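Local coordinates for putative uncharacterized protein (Pyrococcus abyssi virus 1, PDB 4HR1) that is of unknown function but folds as a helical bundle with a bromodomain-like architecture, at residues N4-R17 / V47-Q61. Sequence-based numbering, arbitrary orientation.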
ATOM      1  N   ASN A   4     -17.041  -1.156  -7.043  1.00 61.20           N
ATOM      2  CA  ASN A   4     -16.693  -0.646  -5.716  1.00 59.55           C
ATOM      3  C   ASN A   4     -15.440   0.217  -5.883  1.00 60.65           C
ATOM      4  O   ASN A   4     -14.317  -0.303  -5.873  1.00 60.15           O
ATOM      5  CB  ASN A   4     -16.466  -1.772  -4.717  1.00 59.53           C
ATOM      6  CG  ASN A   4     -16.348  -1.263  -3.300  1.00 82.17           C
ATOM      7  OD1 ASN A   4     -15.340  -0.660  -2.896  1.00 65.75           O
ATOM      8  ND2 ASN A   4     -17.402  -1.468  -2.521  1.00 80.43           N
ATOM      9  N   GLY A   5     -15.663   1.517  -6.064  1.00 54.94           N
ATOM     10  CA  GLY A   5     -14.629   2.519  -6.311  1.00 54.23           C
ATOM     11  C   GLY A   5     -13.398   2.462  -5.429  1.00 55.59           C
ATOM     12  O   GLY A   5     -12.275   2.358  -5.947  1.00 53.75           O
ATOM     13  N   ALA A   6     -13.609   2.538  -4.085  1.00 51.06           N
ATOM     14  CA  ALA A   6     -12.533   2.542  -3.077  1.00 50.39           C
ATOM     15  C   ALA A   6     -11.717   1.256  -3.091  1.00 49.72           C
ATOM     16  O   ALA A   6     -10.499   1.321  -3.283  1.00 47.74           O
ATOM     17  CB  ALA A   6     -13.088   2.833  -1.682  1.00 51.48           C
ATOM     18  N   GLN A   7     -12.385   0.087  -3.003  1.00 45.34           N
ATOM     19  CA  GLN A   7     -11.671  -1.201  -3.071  1.00 45.26           C
ATOM     20  C   GLN A   7     -10.819  -1.329  -4.342  1.00 48.22           C
ATOM     21  O   GLN A   7      -9.639  -1.684  -4.254  1.00 46.22           O
ATOM     22  CB  GLN A   7     -12.640  -2.370  -2.954  1.00 46.60           C
ATOM     23  CG  GLN A   7     -11.968  -3.714  -2.768  1.00 63.43           C
ATOM     24  CD  GLN A   7     -12.800  -4.773  -3.410  1.00 77.08           C
ATOM     25  OE1 GLN A   7     -13.793  -5.229  -2.841  1.00 68.91           O
ATOM     26  NE2 GLN A   7     -12.454  -5.116  -4.649  1.00 72.21           N
ATOM     27  N   THR A   8     -11.406  -0.964  -5.504  1.00 45.19           N
ATOM     28  CA  THR A   8     -10.753  -1.033  -6.810  1.00 44.94           C
ATOM     29  C   THR A   8      -9.438  -0.271  -6.832  1.00 48.34           C
ATOM     30  O   THR A   8      -8.402  -0.866  -7.142  1.00 49.48           O
ATOM     31  CB  THR A   8     -11.729  -0.669  -7.957  1.00 48.66           C
ATOM     32  OG1 THR A   8     -12.947  -1.407  -7.809  1.00 45.85           O
ATOM     33  CG2 THR A   8     -11.137  -0.931  -9.326  1.00 45.96           C
ATOM     34  N   VAL A   9      -9.468   1.020  -6.469  1.00 42.94           N
ATOM     35  CA  VAL A   9      -8.254   1.857  -6.450  1.00 41.35           C
ATOM     36  C   VAL A   9      -7.213   1.365  -5.430  1.00 41.72           C
ATOM     37  O   VAL A   9      -6.030   1.302  -5.755  1.00 41.92           O
ATOM     38  CB  VAL A   9      -8.535   3.389  -6.390  1.00 44.96           C
ATOM     39  CG1 VAL A   9      -9.544   3.802  -7.463  1.00 44.80           C
ATOM     40  CG2 VAL A   9      -9.018   3.824  -5.014  1.00 44.78           C
ATOM     41  N   ILE A  10      -7.669   0.948  -4.237  1.00 36.65           N
ATOM     42  CA  ILE A  10      -6.821   0.410  -3.175  1.00 36.22           C
ATOM     43  C   ILE A  10      -6.085  -0.846  -3.651  1.00 40.55           C
ATOM     44  O   ILE A  10      -4.858  -0.898  -3.534  1.00 41.24           O
ATOM     45  CB  ILE A  10      -7.600   0.240  -1.816  1.00 39.19           C
ATOM     46  CG1 ILE A  10      -7.957   1.628  -1.172  1.00 38.24           C
ATOM     47  CG2 ILE A  10      -6.820  -0.638  -0.813  1.00 39.82           C
ATOM     48  CD1 ILE A  10      -6.697   2.742  -1.179  1.00 35.38           C
ATOM     49  N   GLN A  11      -6.807  -1.804  -4.272  1.00 35.94           N
ATOM     50  CA  GLN A  11      -6.197  -3.027  -4.800  1.00 36.21           C
ATOM     51  C   GLN A  11      -5.126  -2.742  -5.850  1.00 41.87           C
ATOM     52  O   GLN A  11      -4.054  -3.365  -5.827  1.00 43.60           O
ATOM     53  CB  GLN A  11      -7.262  -3.984  -5.364  1.00 37.87           C
ATOM     54  CG  GLN A  11      -8.223  -4.597  -4.324  1.00 52.66           C
ATOM     55  CD  GLN A  11      -7.533  -5.238  -3.137  1.00 83.50           C
ATOM     56  OE1 GLN A  11      -6.639  -6.090  -3.271  1.00 81.57           O
ATOM     57  NE2 GLN A  11      -7.936  -4.828  -1.946  1.00 78.39           N
ATOM     58  N   LYS A  12      -5.390  -1.769  -6.731  1.00 37.09           N
ATOM     59  CA  LYS A  12      -4.457  -1.385  -7.783  1.00 37.89           C
ATOM     60  C   LYS A  12      -3.209  -0.711  -7.206  1.00 41.89           C
ATOM     61  O   LYS A  12      -2.089  -1.022  -7.642  1.00 43.10           O
ATOM     62  CB  LYS A  12      -5.155  -0.492  -8.851  1.00 41.79           C
ATOM     63  CG  LYS A  12      -6.261  -1.195  -9.679  1.00 55.06           C
ATOM     64  CD  LYS A  12      -5.742  -1.754 -11.019  1.00 68.57           C
ATOM     65  CE  LYS A  12      -6.505  -2.974 -11.508  1.00 74.81           C
ATOM     66  NZ  LYS A  12      -5.741  -3.744 -12.545  1.00 68.63           N
ATOM     67  N   ILE A  13      -3.393   0.200  -6.212  1.00 36.19           N
ATOM     68  CA  ILE A  13      -2.264   0.893  -5.561  1.00 34.86           C
ATOM     69  C   ILE A  13      -1.437  -0.155  -4.775  1.00 35.60           C
ATOM     70  O   ILE A  13      -0.215  -0.215  -4.945  1.00 33.89           O
ATOM     71  CB  ILE A  13      -2.715   2.127  -4.686  1.00 38.14           C
ATOM     72  CG1 ILE A  13      -3.434   3.219  -5.541  1.00 37.95           C
ATOM     73  CG2 ILE A  13      -1.511   2.744  -3.937  1.00 38.54           C
ATOM     74  CD1 ILE A  13      -4.489   4.152  -4.741  1.00 31.20           C
ATOM     75  N   SER A  14      -2.115  -1.013  -3.972  1.00 32.43           N
ATOM     76  CA  SER A  14      -1.452  -2.084  -3.204  1.00 34.35           C
ATOM     77  C   SER A  14      -0.607  -2.987  -4.102  1.00 40.40           C
ATOM     78  O   SER A  14       0.573  -3.165  -3.801  1.00 40.79           O
ATOM     79  CB  SER A  14      -2.451  -2.902  -2.393  1.00 39.77           C
ATOM     80  OG  SER A  14      -3.160  -2.075  -1.481  1.00 52.89           O
ATOM     81  N   TRP A  15      -1.171  -3.479  -5.245  1.00 36.14           N
ATOM     82  CA  TRP A  15      -0.427  -4.309  -6.203  1.00 34.57           C
ATOM     83  C   TRP A  15       0.805  -3.578  -6.655  1.00 38.98           C
ATOM     84  O   TRP A  15       1.901  -4.145  -6.635  1.00 39.40           O
ATOM     85  CB  TRP A  15      -1.273  -4.648  -7.459  1.00 32.01           C
ATOM     86  CG  TRP A  15      -0.709  -5.778  -8.274  1.00 30.99           C
ATOM     87  CD1 TRP A  15      -1.032  -7.100  -8.156  1.00 33.53           C
ATOM     88  CD2 TRP A  15       0.347  -5.710  -9.248  1.00 30.03           C
ATOM     89  NE1 TRP A  15      -0.291  -7.850  -9.038  1.00 32.54           N
ATOM     90  CE2 TRP A  15       0.569  -7.025  -9.718  1.00 33.10           C
ATOM     91  CE3 TRP A  15       1.081  -4.653  -9.830  1.00 30.42           C
ATOM     92  CZ2 TRP A  15       1.504  -7.319 -10.721  1.00 31.35           C
ATOM     93  CZ3 TRP A  15       2.030  -4.952 -10.797  1.00 30.83           C
ATOM     94  CH2 TRP A  15       2.248  -6.272 -11.220  1.00 31.07           C
ATOM     95  N   LEU A  16       0.627  -2.326  -7.088  1.00 36.77           N
ATOM     96  CA  LEU A  16       1.733  -1.510  -7.605  1.00 37.52           C
ATOM     97  C   LEU A  16       2.830  -1.248  -6.562  1.00 42.50           C
ATOM     98  O   LEU A  16       4.014  -1.328  -6.907  1.00 41.46           O
ATOM     99  CB  LEU A  16       1.205  -0.208  -8.221  1.00 37.87           C
ATOM    100  CG  LEU A  16       0.436  -0.347  -9.538  1.00 43.31           C
ATOM    101  CD1 LEU A  16      -0.110   0.959  -9.966  1.00 44.27           C
ATOM    102  CD2 LEU A  16       1.317  -0.855 -10.644  1.00 46.51           C
ATOM    103  N   ARG A  17       2.444  -1.022  -5.277  1.00 40.43           N
ATOM    104  CA  ARG A  17       3.414  -0.807  -4.193  1.00 41.05           C
ATOM    105  C   ARG A  17       4.206  -2.087  -3.905  1.00 44.30           C
ATOM    106  O   ARG A  17       5.445  -2.047  -3.867  1.00 43.78           O
ATOM    107  CB  ARG A  17       2.751  -0.242  -2.926  1.00 42.74           C
ATOM    108  CG  ARG A  17       2.213   1.176  -3.124  1.00 52.13           C
ATOM    109  CD  ARG A  17       2.427   2.038  -1.903  1.00 60.18           C
ATOM    110  NE  ARG A  17       1.276   2.902  -1.616  1.00 63.24           N
ATOM    111  CZ  ARG A  17       1.165   4.167  -2.011  1.00 69.85           C
ATOM    112  NH1 ARG A  17       2.119   4.729  -2.748  1.00 48.51           N
ATOM    113  NH2 ARG A  17       0.092   4.874  -1.692  1.00 53.83           N
ATOM    114  N   VAL A  47       3.451   6.402  -8.645  1.00 42.01           N
ATOM    115  CA  VAL A  47       2.405   5.715  -7.868  1.00 40.70           C
ATOM    116  C   VAL A  47       1.891   6.615  -6.736  1.00 45.84           C
ATOM    117  O   VAL A  47       0.662   6.758  -6.582  1.00 44.16           O
ATOM    118  CB  VAL A  47       2.815   4.299  -7.363  1.00 42.82           C
ATOM    119  CG1 VAL A  47       1.674   3.614  -6.614  1.00 41.53           C
ATOM    120  CG2 VAL A  47       3.298   3.425  -8.510  1.00 42.59           C
ATOM    121  N   ASP A  48       2.830   7.221  -5.948  1.00 43.32           N
ATOM    122  CA  ASP A  48       2.460   8.103  -4.829  1.00 44.25           C
ATOM    123  C   ASP A  48       1.623   9.302  -5.301  1.00 47.57           C
ATOM    124  O   ASP A  48       0.648   9.657  -4.632  1.00 46.24           O
ATOM    125  CB  ASP A  48       3.691   8.566  -4.023  1.00 46.87           C
ATOM    126  CG  ASP A  48       4.575   7.458  -3.455  1.00 63.25           C
ATOM    127  OD1 ASP A  48       5.749   7.751  -3.117  1.00 65.64           O
ATOM    128  OD2 ASP A  48       4.100   6.295  -3.362  1.00 67.83           O
ATOM    129  N   GLU A  49       1.957   9.862  -6.491  1.00 44.28           N
ATOM    130  CA  GLU A  49       1.216  10.976  -7.091  1.00 45.15           C
ATOM    131  C   GLU A  49      -0.243  10.605  -7.375  1.00 50.47           C
ATOM    132  O   GLU A  49      -1.159  11.270  -6.886  1.00 50.23           O
ATOM    133  CB  GLU A  49       1.914  11.471  -8.370  1.00 46.74           C
ATOM    134  CG  GLU A  49       2.823  12.665  -8.122  1.00 57.01           C
ATOM    135  CD  GLU A  49       4.197  12.613  -8.762  1.00 77.87           C
ATOM    136  OE1 GLU A  49       4.288  12.317  -9.976  1.00 71.58           O
ATOM    137  OE2 GLU A  49       5.184  12.920  -8.054  1.00 77.27           O
ATOM    138  N   ILE A  50      -0.456   9.522  -8.135  1.00 48.01           N
ATOM    139  CA  ILE A  50      -1.792   9.061  -8.481  1.00 47.84           C
ATOM    140  C   ILE A  50      -2.571   8.618  -7.252  1.00 50.77           C
ATOM    141  O   ILE A  50      -3.755   8.931  -7.143  1.00 49.54           O
ATOM    142  CB  ILE A  50      -1.790   8.060  -9.677  1.00 51.80           C
ATOM    143  CG1 ILE A  50      -3.198   7.788 -10.233  1.00 52.52           C
ATOM    144  CG2 ILE A  50      -1.045   6.778  -9.377  1.00 54.79           C
ATOM    145  CD1 ILE A  50      -3.727   8.957 -11.050  1.00 61.62           C
ATOM    146  N   ALA A  51      -1.883   7.974  -6.285  1.00 48.65           N
ATOM    147  CA  ALA A  51      -2.490   7.522  -5.029  1.00 48.41           C
ATOM    148  C   ALA A  51      -3.190   8.647  -4.276  1.00 53.24           C
ATOM    149  O   ALA A  51      -4.332   8.458  -3.856  1.00 53.95           O
ATOM    150  CB  ALA A  51      -1.457   6.843  -4.141  1.00 48.84           C
ATOM    151  N   THR A  52      -2.540   9.823  -4.146  1.00 50.25           N
ATOM    152  CA  THR A  52      -3.116  10.979  -3.440  1.00 50.87           C
ATOM    153  C   THR A  52      -4.325  11.571  -4.141  1.00 54.82           C
ATOM    154  O   THR A  52      -5.285  11.983  -3.467  1.00 54.44           O
ATOM    155  CB  THR A  52      -2.058  12.012  -3.023  1.00 63.33           C
ATOM    156  OG1 THR A  52      -1.164  12.241  -4.108  1.00 63.63           O
ATOM    157  CG2 THR A  52      -1.275  11.577  -1.772  1.00 64.00           C
ATOM    158  N   ALA A  53      -4.314  11.545  -5.493  1.00 50.20           N
ATOM    159  CA  ALA A  53      -5.415  12.019  -6.323  1.00 49.75           C
ATOM    160  C   ALA A  53      -6.747  11.305  -6.040  1.00 54.72           C
ATOM    161  O   ALA A  53      -7.806  11.829  -6.405  1.00 54.68           O
ATOM    162  CB  ALA A  53      -5.053  11.870  -7.786  1.00 50.52           C
ATOM    163  N   VAL A  54      -6.705  10.128  -5.373  1.00 51.53           N
ATOM    164  CA  VAL A  54      -7.897   9.324  -5.069  1.00 51.58           C
ATOM    165  C   VAL A  54      -8.292   9.151  -3.586  1.00 53.48           C
ATOM    166  O   VAL A  54      -9.369   8.605  -3.315  1.00 53.78           O
ATOM    167  CB  VAL A  54      -7.915   7.984  -5.855  1.00 56.85           C
ATOM    168  CG1 VAL A  54      -7.987   8.228  -7.359  1.00 56.58           C
ATOM    169  CG2 VAL A  54      -6.720   7.100  -5.500  1.00 56.72           C
ATOM    170  N   ASN A  55      -7.447   9.637  -2.637  1.00 48.36           N
ATOM    171  CA  ASN A  55      -7.662   9.600  -1.174  1.00 47.54           C
ATOM    172  C   ASN A  55      -9.039  10.076  -0.789  1.00 51.05           C
ATOM    173  O   ASN A  55      -9.613   9.604   0.201  1.00 50.97           O
ATOM    174  CB  ASN A  55      -6.655  10.508  -0.443  1.00 48.49           C
ATOM    175  CG  ASN A  55      -5.220  10.058  -0.439  1.00 72.19           C
ATOM    176  OD1 ASN A  55      -4.896   8.889  -0.703  1.00 70.85           O
ATOM    177  ND2 ASN A  55      -4.326  10.991  -0.096  1.00 58.78           N
ATOM    178  N   TRP A  56      -9.557  11.067  -1.544  1.00 46.92           N
ATOM    179  CA  TRP A  56     -10.880  11.623  -1.308  1.00 45.01           C
ATOM    180  C   TRP A  56     -11.923  10.519  -1.327  1.00 45.78           C
ATOM    181  O   TRP A  56     -12.767  10.495  -0.435  1.00 44.24           O
ATOM    182  CB  TRP A  56     -11.191  12.734  -2.324  1.00 43.44           C
ATOM    183  CG  TRP A  56     -11.245  12.281  -3.750  1.00 43.70           C
ATOM    184  CD1 TRP A  56     -10.210  12.241  -4.643  1.00 46.50           C
ATOM    185  CD2 TRP A  56     -12.397  11.788  -4.447  1.00 42.69           C
ATOM    186  NE1 TRP A  56     -10.643  11.741  -5.849  1.00 45.35           N
ATOM    187  CE2 TRP A  56     -11.977  11.424  -5.747  1.00 46.40           C
ATOM    188  CE3 TRP A  56     -13.741  11.585  -4.086  1.00 43.45           C
ATOM    189  CZ2 TRP A  56     -12.861  10.901  -6.697  1.00 45.28           C
ATOM    190  CZ3 TRP A  56     -14.609  11.031  -5.020  1.00 44.46           C
ATOM    191  CH2 TRP A  56     -14.170  10.704  -6.306  1.00 44.92           C
ATOM    192  N   ASP A  57     -11.800   9.540  -2.287  1.00 41.00           N
ATOM    193  CA  ASP A  57     -12.758   8.449  -2.429  1.00 39.80           C
ATOM    194  C   ASP A  57     -12.714   7.400  -1.331  1.00 41.71           C
ATOM    195  O   ASP A  57     -13.759   6.821  -0.987  1.00 41.57           O
ATOM    196  CB  ASP A  57     -12.769   7.851  -3.836  1.00 42.16           C
ATOM    197  CG  ASP A  57     -14.033   7.062  -4.111  1.00 52.87           C
ATOM    198  OD1 ASP A  57     -13.917   5.891  -4.538  1.00 56.57           O
ATOM    199  OD2 ASP A  57     -15.139   7.561  -3.764  1.00 50.36           O
ATOM    200  N   VAL A  58     -11.528   7.205  -0.729  1.00 35.39           N
ATOM    201  CA  VAL A  58     -11.358   6.312   0.407  1.00 33.90           C
ATOM    202  C   VAL A  58     -12.250   6.827   1.555  1.00 38.04           C
ATOM    203  O   VAL A  58     -13.053   6.048   2.058  1.00 37.10           O
ATOM    204  CB  VAL A  58      -9.875   6.145   0.790  1.00 36.81           C
ATOM    205  CG1 VAL A  58      -9.696   5.094   1.885  1.00 35.61           C
ATOM    206  CG2 VAL A  58      -9.035   5.804  -0.438  1.00 36.30           C
ATOM    207  N   TYR A  59     -12.210   8.159   1.875  1.00 35.76           N
ATOM    208  CA  TYR A  59     -13.124   8.729   2.875  1.00 36.47           C
ATOM    209  C   TYR A  59     -14.535   8.904   2.331  1.00 43.76           C
ATOM    210  O   TYR A  59     -15.490   8.494   3.009  1.00 44.14           O
ATOM    211  CB  TYR A  59     -12.655  10.075   3.512  1.00 37.20           C
ATOM    212  CG  TYR A  59     -13.691  10.616   4.493  1.00 36.94           C
ATOM    213  CD1 TYR A  59     -14.064   9.881   5.618  1.00 37.89           C
ATOM    214  CD2 TYR A  59     -14.396  11.788   4.222  1.00 37.78           C
ATOM    215  CE1 TYR A  59     -15.084  10.315   6.465  1.00 39.23           C
ATOM    216  CE2 TYR A  59     -15.394  12.255   5.085  1.00 38.66           C
ATOM    217  CZ  TYR A  59     -15.739  11.509   6.205  1.00 45.55           C
ATOM    218  OH  TYR A  59     -16.747  11.923   7.046  1.00 44.89           O
ATOM    219  N   ALA A  60     -14.671   9.566   1.146  1.00 41.84           N
ATOM    220  CA  ALA A  60     -15.970   9.863   0.535  1.00 43.28           C
ATOM    221  C   ALA A  60     -16.923   8.677   0.530  1.00 48.80           C
ATOM    222  O   ALA A  60     -18.046   8.811   1.028  1.00 47.75           O
ATOM    223  CB  ALA A  60     -15.801  10.444  -0.864  1.00 44.34           C
ATOM    224  N   GLN A  61     -16.434   7.495   0.087  1.00 47.48           N
ATOM    225  CA  GLN A  61     -17.243   6.278   0.044  1.00 48.67           C
ATOM    226  C   GLN A  61     -17.805   5.896   1.419  1.00 56.06           C
ATOM    227  O   GLN A  61     -19.006   5.623   1.525  1.00 55.72           O
ATOM    228  CB  GLN A  61     -16.485   5.110  -0.624  1.00 49.58           C
ATOM    229  CG  GLN A  61     -17.399   3.983  -1.111  1.00 54.11           C
ATOM    230  CD  GLN A  61     -16.663   2.918  -1.892  1.00 61.53           C
ATOM    231  OE1 GLN A  61     -16.494   1.779  -1.432  1.00 50.29           O
ATOM    232  NE2 GLN A  61     -16.236   3.256  -3.106  1.00 51.04           N
TER
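Ile13 and Val54 meet tip to tip, CD1 of the isoleucine 3.8 Å from CG2 of the valine, at the middle of a seam that illustrates how two helices of a bundle pack through a graded interface: charged at one end, apolar in the centre, polar at the other. The Val54 methyl is shared, since Val9 CG2 also reaches it, and the same Ile13 CD1 also lies against Ala51 CA, and Ile13 CG2 against Ala51 CB, where the CA atoms of Ile13 and Ala51 are 6.7 Å apart. Toward the N-terminal end of 4-17 the Ile10 and Val58 side chains cross at about a right angle, CD1 meeting CG2; toward the other end Leu16 CB rests on Val47 CG1.

Arg17 closes the charged end. Its chain, bent at chi2 and chi3, carries the guanidinium to the side of 47-61 at Asp48 and Ala51, where NH1 forms a salt bridge with Asp48 OD2 at 2.6 Å. The acid approaches the guanidinium at its edge, with the two planes 47° apart; Ile13 CG2 lies against one face, offset toward the rim, and NH2 stands 3.5 Å from Ala51 CB. Lys44 pairs with the other carboxylate oxygen, OD1, so each carboxylate oxygen has its own cationic partner.

At the polar end the helices come closer, with the CA atoms of Ala6 and Val58 5.3 Å apart and the Gln61 amide set against Ala6 CB. The Asn4 and Gln61 side chains cross at about a right angle, their amide planes 79° apart. Asn4 is the N-cap of helix 5-30: its OD1 accepts from Gln7 N at 3.0 Å, in the carbonyl plane.

The segments run roughly antiparallel, their axes approaching to 9.0 Å at a signed crossing angle of -140°, and 47-61 is kinked near Trp56. Helix 72-98 receives Val47 and Ile50, helix 109-119 packs against Trp15, and another protein chain packs on Ala6 and Gln61, setting this pair within a helical bundle.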